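Local coordinates for protein leucine aminopeptidase (Legionella pneumophila, PDB 5GNE) that probably removes amino acids from the N termini of peptides as a zinc-dependent metalloexopeptidase of the M28 family, at residues I188-D193 with S207-E212; D196-G201 with H344-T349. All blocks are in the same frame, centred on the assembly; numbering follows the deposited sequence.

Interaction 1 (I188-D193 with S207-E212). With ZN (zinc ion), chain D.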
loop_
_atom_site.group_PDB
_atom_site.type_symbol
_atom_site.label_atom_id
_atom_site.label_comp_id
_atom_site.label_asym_id
_atom_site.label_seq_id
_atom_site.Cartn_x
_atom_site.Cartn_y
_atom_site.Cartn_z
ATOM N N ILE A 188 4.673 4.747 -5.868
ATOM C CA ILE A 188 3.426 5.005 -5.177
ATOM C C ILE A 188 2.595 3.722 -5.204
ATOM O O ILE A 188 2.423 3.109 -6.274
ATOM C CB ILE A 188 2.579 6.119 -5.867
ATOM C CG1 ILE A 188 3.456 7.267 -6.367
ATOM C CG2 ILE A 188 1.462 6.585 -4.941
ATOM C CD1 ILE A 188 4.174 7.989 -5.251
ATOM N N GLY A 189 2.027 3.330 -4.081
ATOM C CA GLY A 189 1.255 2.104 -4.050
ATOM C C GLY A 189 0.040 2.207 -3.155
ATOM O O GLY A 189 0.002 3.014 -2.226
ATOM N N ALA A 190 -0.955 1.379 -3.444
ATOM C CA ALA A 190 -2.147 1.248 -2.613
ATOM C C ALA A 190 -2.668 -0.148 -2.864
ATOM O O ALA A 190 -2.354 -0.731 -3.888
ATOM C CB ALA A 190 -3.189 2.311 -2.988
ATOM N N HIS A 191 -3.437 -0.719 -1.961
ATOM C CA HIS A 191 -3.955 -2.049 -2.234
ATOM C C HIS A 191 -5.403 -2.011 -2.702
ATOM O O HIS A 191 -6.194 -1.200 -2.227
ATOM C CB HIS A 191 -3.784 -2.966 -1.022
ATOM C CG HIS A 191 -4.730 -2.726 0.117
ATOM N ND1 HIS A 191 -5.948 -3.365 0.206
ATOM C CD2 HIS A 191 -4.586 -2.030 1.267
ATOM C CE1 HIS A 191 -6.548 -3.024 1.337
ATOM N NE2 HIS A 191 -5.746 -2.218 2.003
ATOM N N ILE A 192 -5.699 -2.849 -3.697
ATOM C CA ILE A 192 -6.976 -2.853 -4.413
ATOM C C ILE A 192 -8.017 -3.745 -3.751
ATOM O O ILE A 192 -9.209 -3.626 -4.013
ATOM C CB ILE A 192 -6.784 -3.344 -5.864
ATOM C CG1 ILE A 192 -7.987 -3.001 -6.751
ATOM C CG2 ILE A 192 -6.574 -4.844 -5.888
ATOM C CD1 ILE A 192 -8.035 -1.587 -7.218
ATOM N N ASP A 193 -7.562 -4.644 -2.893
ATOM C CA ASP A 193 -8.403 -5.742 -2.457
ATOM C C ASP A 193 -9.164 -5.410 -1.193
ATOM O O ASP A 193 -8.957 -4.359 -0.573
ATOM C CB ASP A 193 -7.562 -6.995 -2.239
ATOM C CG ASP A 193 -6.743 -6.903 -1.001
ATOM O OD1 ASP A 193 -6.080 -5.854 -0.894
ATOM O OD2 ASP A 193 -6.770 -7.823 -0.139
ATOM N N SER A 207 -10.007 4.534 -1.278
ATOM C CA SER A 207 -9.429 5.863 -1.086
ATOM C C SER A 207 -7.988 5.939 -1.612
ATOM O O SER A 207 -7.691 6.755 -2.508
ATOM C CB SER A 207 -9.514 6.297 0.385
ATOM O OG SER A 207 -8.665 5.561 1.250
ATOM N N GLY A 208 -7.105 5.100 -1.063
ATOM C CA GLY A 208 -5.733 5.085 -1.516
ATOM C C GLY A 208 -5.592 4.925 -3.019
ATOM O O GLY A 208 -4.878 5.689 -3.667
ATOM N N ILE A 209 -6.305 3.959 -3.584
ATOM C CA ILE A 209 -6.305 3.758 -5.027
ATOM C C ILE A 209 -6.740 5.024 -5.763
ATOM O O ILE A 209 -6.100 5.451 -6.722
ATOM C CB ILE A 209 -7.260 2.625 -5.443
ATOM C CG1 ILE A 209 -6.705 1.274 -5.013
ATOM C CG2 ILE A 209 -7.496 2.664 -6.952
ATOM C CD1 ILE A 209 -5.470 0.866 -5.786
ATOM N N SER A 210 -7.835 5.628 -5.322
ATOM C CA SER A 210 -8.330 6.804 -6.028
ATOM C C SER A 210 -7.291 7.927 -6.010
ATOM O O SER A 210 -7.090 8.631 -7.002
ATOM C CB SER A 210 -9.666 7.278 -5.427
ATOM O OG SER A 210 -9.472 7.919 -4.174
ATOM N N VAL A 211 -6.667 8.121 -4.859
ATOM C CA VAL A 211 -5.683 9.182 -4.717
ATOM C C VAL A 211 -4.523 9.031 -5.689
ATOM O O VAL A 211 -4.108 9.999 -6.325
ATOM C CB VAL A 211 -5.172 9.253 -3.276
ATOM C CG1 VAL A 211 -3.895 10.107 -3.165
ATOM C CG2 VAL A 211 -6.304 9.803 -2.377
ATOM N N GLU A 212 -4.013 7.818 -5.836
ATOM C CA GLU A 212 -2.866 7.617 -6.711
ATOM C C GLU A 212 -3.287 7.653 -8.161
ATOM O O GLU A 212 -2.479 8.042 -9.023
ATOM C CB GLU A 212 -2.109 6.319 -6.369
ATOM C CG GLU A 212 -2.786 5.018 -6.730
ATOM C CD GLU A 212 -1.867 3.808 -6.514
ATOM O OE1 GLU A 212 -0.627 3.974 -6.422
ATOM O OE2 GLU A 212 -2.395 2.686 -6.393
HETATM ZN ZN ZN D . -5.646 -1.273 4.085
#

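Interaction 2 (D196-G201 with H344-T349)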
loop_
_atom_site.group_PDB
_atom_site.type_symbol
_atom_site.label_atom_id
_atom_site.label_comp_id
_atom_site.label_asym_id
_atom_site.label_seq_id
_atom_site.Cartn_x
_atom_site.Cartn_y
_atom_site.Cartn_z
ATOM N N ASP A 196 -13.768 -10.855 1.989
ATOM C CA ASP A 196 -14.879 -11.497 1.290
ATOM C C ASP A 196 -16.207 -10.989 1.798
ATOM O O ASP A 196 -16.277 -10.342 2.845
ATOM C CB ASP A 196 -14.842 -13.013 1.467
ATOM C CG ASP A 196 -13.632 -13.639 0.826
ATOM O OD1 ASP A 196 -13.570 -13.658 -0.421
ATOM O OD2 ASP A 196 -12.749 -14.113 1.580
ATOM N N GLY A 197 -17.258 -11.311 1.052
ATOM C CA GLY A 197 -18.608 -10.961 1.431
ATOM C C GLY A 197 -19.010 -9.613 0.885
ATOM O O GLY A 197 -18.711 -9.270 -0.260
ATOM N N ASN A 198 -19.707 -8.845 1.709
ATOM C CA ASN A 198 -20.113 -7.512 1.314
ATOM C C ASN A 198 -19.212 -6.431 1.923
ATOM O O ASN A 198 -19.379 -6.013 3.072
ATOM C CB ASN A 198 -21.555 -7.282 1.697
ATOM C CG ASN A 198 -21.980 -5.869 1.440
ATOM O OD1 ASN A 198 -21.905 -5.388 0.310
ATOM N ND2 ASN A 198 -22.439 -5.188 2.484
ATOM N N MET A 199 -18.253 -5.982 1.126
ATOM C CA MET A 199 -17.186 -5.102 1.595
ATOM C C MET A 199 -16.922 -4.012 0.580
ATOM O O MET A 199 -16.164 -4.204 -0.372
ATOM C CB MET A 199 -15.908 -5.899 1.846
ATOM C CG MET A 199 -16.044 -7.008 2.870
ATOM S SD MET A 199 -16.032 -6.386 4.559
ATOM C CE MET A 199 -16.496 -7.860 5.457
ATOM N N PRO A 200 -17.547 -2.853 0.788
ATOM C CA PRO A 200 -17.320 -1.714 -0.105
ATOM C C PRO A 200 -15.880 -1.234 -0.011
ATOM O O PRO A 200 -15.350 -0.681 -0.982
ATOM C CB PRO A 200 -18.334 -0.654 0.389
ATOM C CG PRO A 200 -18.813 -1.142 1.751
ATOM C CD PRO A 200 -18.658 -2.634 1.732
ATOM N N GLY A 201 -15.280 -1.420 1.163
ATOM C CA GLY A 201 -13.881 -1.111 1.394
ATOM C C GLY A 201 -13.577 0.296 0.938
ATOM O O GLY A 201 -12.551 0.553 0.313
ATOM N N HIS A 344 -13.031 -3.157 7.190
ATOM C CA HIS A 344 -13.332 -4.586 7.136
ATOM C C HIS A 344 -14.777 -4.918 7.490
ATOM O O HIS A 344 -15.085 -6.050 7.865
ATOM C CB HIS A 344 -12.378 -5.383 8.039
ATOM C CG HIS A 344 -10.925 -5.086 7.798
ATOM N ND1 HIS A 344 -10.081 -4.646 8.796
ATOM C CD2 HIS A 344 -10.178 -5.155 6.677
ATOM C CE1 HIS A 344 -8.871 -4.468 8.302
ATOM N NE2 HIS A 344 -8.902 -4.760 7.015
ATOM N N THR A 345 -15.674 -3.946 7.409
ATOM C CA THR A 345 -17.083 -4.286 7.564
ATOM C C THR A 345 -17.873 -3.793 6.363
ATOM O O THR A 345 -17.384 -3.014 5.555
ATOM C CB THR A 345 -17.696 -3.683 8.847
ATOM O OG1 THR A 345 -18.051 -2.309 8.616
ATOM C CG2 THR A 345 -16.722 -3.792 10.027
ATOM N N SER A 346 -19.120 -4.225 6.278
ATOM C CA SER A 346 -20.060 -3.720 5.284
ATOM C C SER A 346 -20.283 -2.218 5.355
ATOM O O SER A 346 -20.845 -1.636 4.430
ATOM C CB SER A 346 -21.393 -4.455 5.421
ATOM O OG SER A 346 -21.195 -5.842 5.180
ATOM N N ASN A 347 -19.892 -1.595 6.461
ATOM C CA ASN A 347 -20.092 -0.154 6.622
ATOM C C ASN A 347 -18.888 0.736 6.300
ATOM O O ASN A 347 -18.889 1.922 6.628
ATOM C CB ASN A 347 -20.577 0.131 8.037
ATOM C CG ASN A 347 -21.931 -0.481 8.307
ATOM O OD1 ASN A 347 -22.953 -0.010 7.792
ATOM N ND2 ASN A 347 -21.948 -1.557 9.088
ATOM N N ASP A 348 -17.869 0.170 5.653
ATOM C CA ASP A 348 -16.778 0.969 5.093
ATOM C C ASP A 348 -17.285 1.505 3.763
ATOM O O ASP A 348 -16.867 1.053 2.705
ATOM C CB ASP A 348 -15.516 0.132 4.910
ATOM C CG ASP A 348 -14.270 0.978 4.631
ATOM O OD1 ASP A 348 -14.381 2.222 4.569
ATOM O OD2 ASP A 348 -13.176 0.394 4.457
ATOM N N THR A 349 -18.239 2.436 3.834
ATOM C CA THR A 349 -18.981 2.874 2.653
ATOM C C THR A 349 -18.534 4.210 2.120
ATOM O O THR A 349 -17.923 5.007 2.830
ATOM C CB THR A 349 -20.460 2.993 2.927
ATOM O OG1 THR A 349 -20.672 3.970 3.955
ATOM C CG2 THR A 349 -21.024 1.640 3.323
#

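Interaction 1 (I188-D193 with S207-E212)
His191, whose carbonyl O rests 3.8 Å from Ile209 CG1, donates from ring ND1 to Asp193 OD1 at 2.7 Å. The bond reaches the syn side of the carboxylate but is bent, since the donor lies 33° out of the carboxylate plane and OD1 is tilted from the imidazole plane too. Across the ring, NE2 binds zinc at 2.3 Å; Asp204 and Asp266 are further ligands of the same ion. His191 leaves the strand on the side turned away from 207-212, and chi1 75°, with CG between the backbone N and the carbonyl carbon, sets the ring with NE2 at the zinc and ND1 at Asp193. The backbone N of His191 is bonded to Asp205.

Towards the helix the contact is mostly apolar, apart from the carboxylate of Glu212. Ala190 CB sits over the backbone of Gly208, 3.6 Å from Gly208 C, where the lack of a side chain lets strand and helix approach. Ile209 sends CD1 to Ala190 CB and, at 3.8 Å, to Ile192 CD1, the two isoleucines crossing at their ends. Glu212 extends past Ile188 in the opposite direction. Its OE2 lies beside Ala190 CB, and OE1 is 3.2 Å from Ile188 O, a meeting of two acceptors that a proton on the carboxyl would probably ease. The near-antiparallel strand and helix (149°) open the beta-alpha-beta unit of 185-191, 202-221 and 230-235, with a zinc-binding histidine at the strand's C-terminal end, as in M28 peptidases.

Interaction 2 (D196-G201 with H344-T349)
His344 O faces the thioether of Met199, 3.3 Å from CE, with SD lying beside the same carbonyl group. Met199 is bent at chi2 (-78°), which brings its sulfur back over the peptide between His344 and Thr345. His344 leaves the backbone on the side turned away from 196-201, and its imidazole reaches the second zinc, whose other ligands include Glu239 and Asp204.

Thr345 begins a type I beta turn that runs to Asp348; its OG1 takes the backbone N of Asn347 at 2.9 Å, making an ST turn, and also bonds to Tyr342 O. Ser346 carries the polar link between the loops: its OG donates to Asn198 O at 2.8 Å, in the carbonyl plane on a lone pair (C=O...donor angle 144°), and its CA-H approaches the same oxygen. Asn198 brings ND2 alongside Ser346 CB. Thus two loops at the zinc site of the M28 peptidase fold, one leading into helix 202-221 and the other bearing a metal ligand, are joined side by side.

Asp348, centre of an inverse gamma turn, lays its O 3.1 Å from Pro200 CG, a close fit. Its carboxylate passes beside Gly201, OD2 lying 3.5 Å from Gly201 CA, and accepts the backbone amides of Asp203 and Asp204 at the start of helix 202-221. Thr349 adds CG2 against the ring of Pro200, 3.9 Å from CG.

Following the chain, strand 185-191 ends in 188-193, and the loop holding 196-201 comes next, before helix 202-221. Interaction 1 closes this short excursion by returning 207-212 to the strand, with 13 residues between its segments. Interaction 2 starts within that excursion and closes far later, after 142 residues, when 344-349 arrives from the loop between strand 328-332 and helix 355-373. The segments therefore alternate and the two contacts cross, their centres about 16 Å apart. Interaction 1 joins strand to helix in the core; interaction 2 ties the loop leading into that helix to a loop from late in the chain, so the two contacts approach the paired zinc site from different parts of the chain.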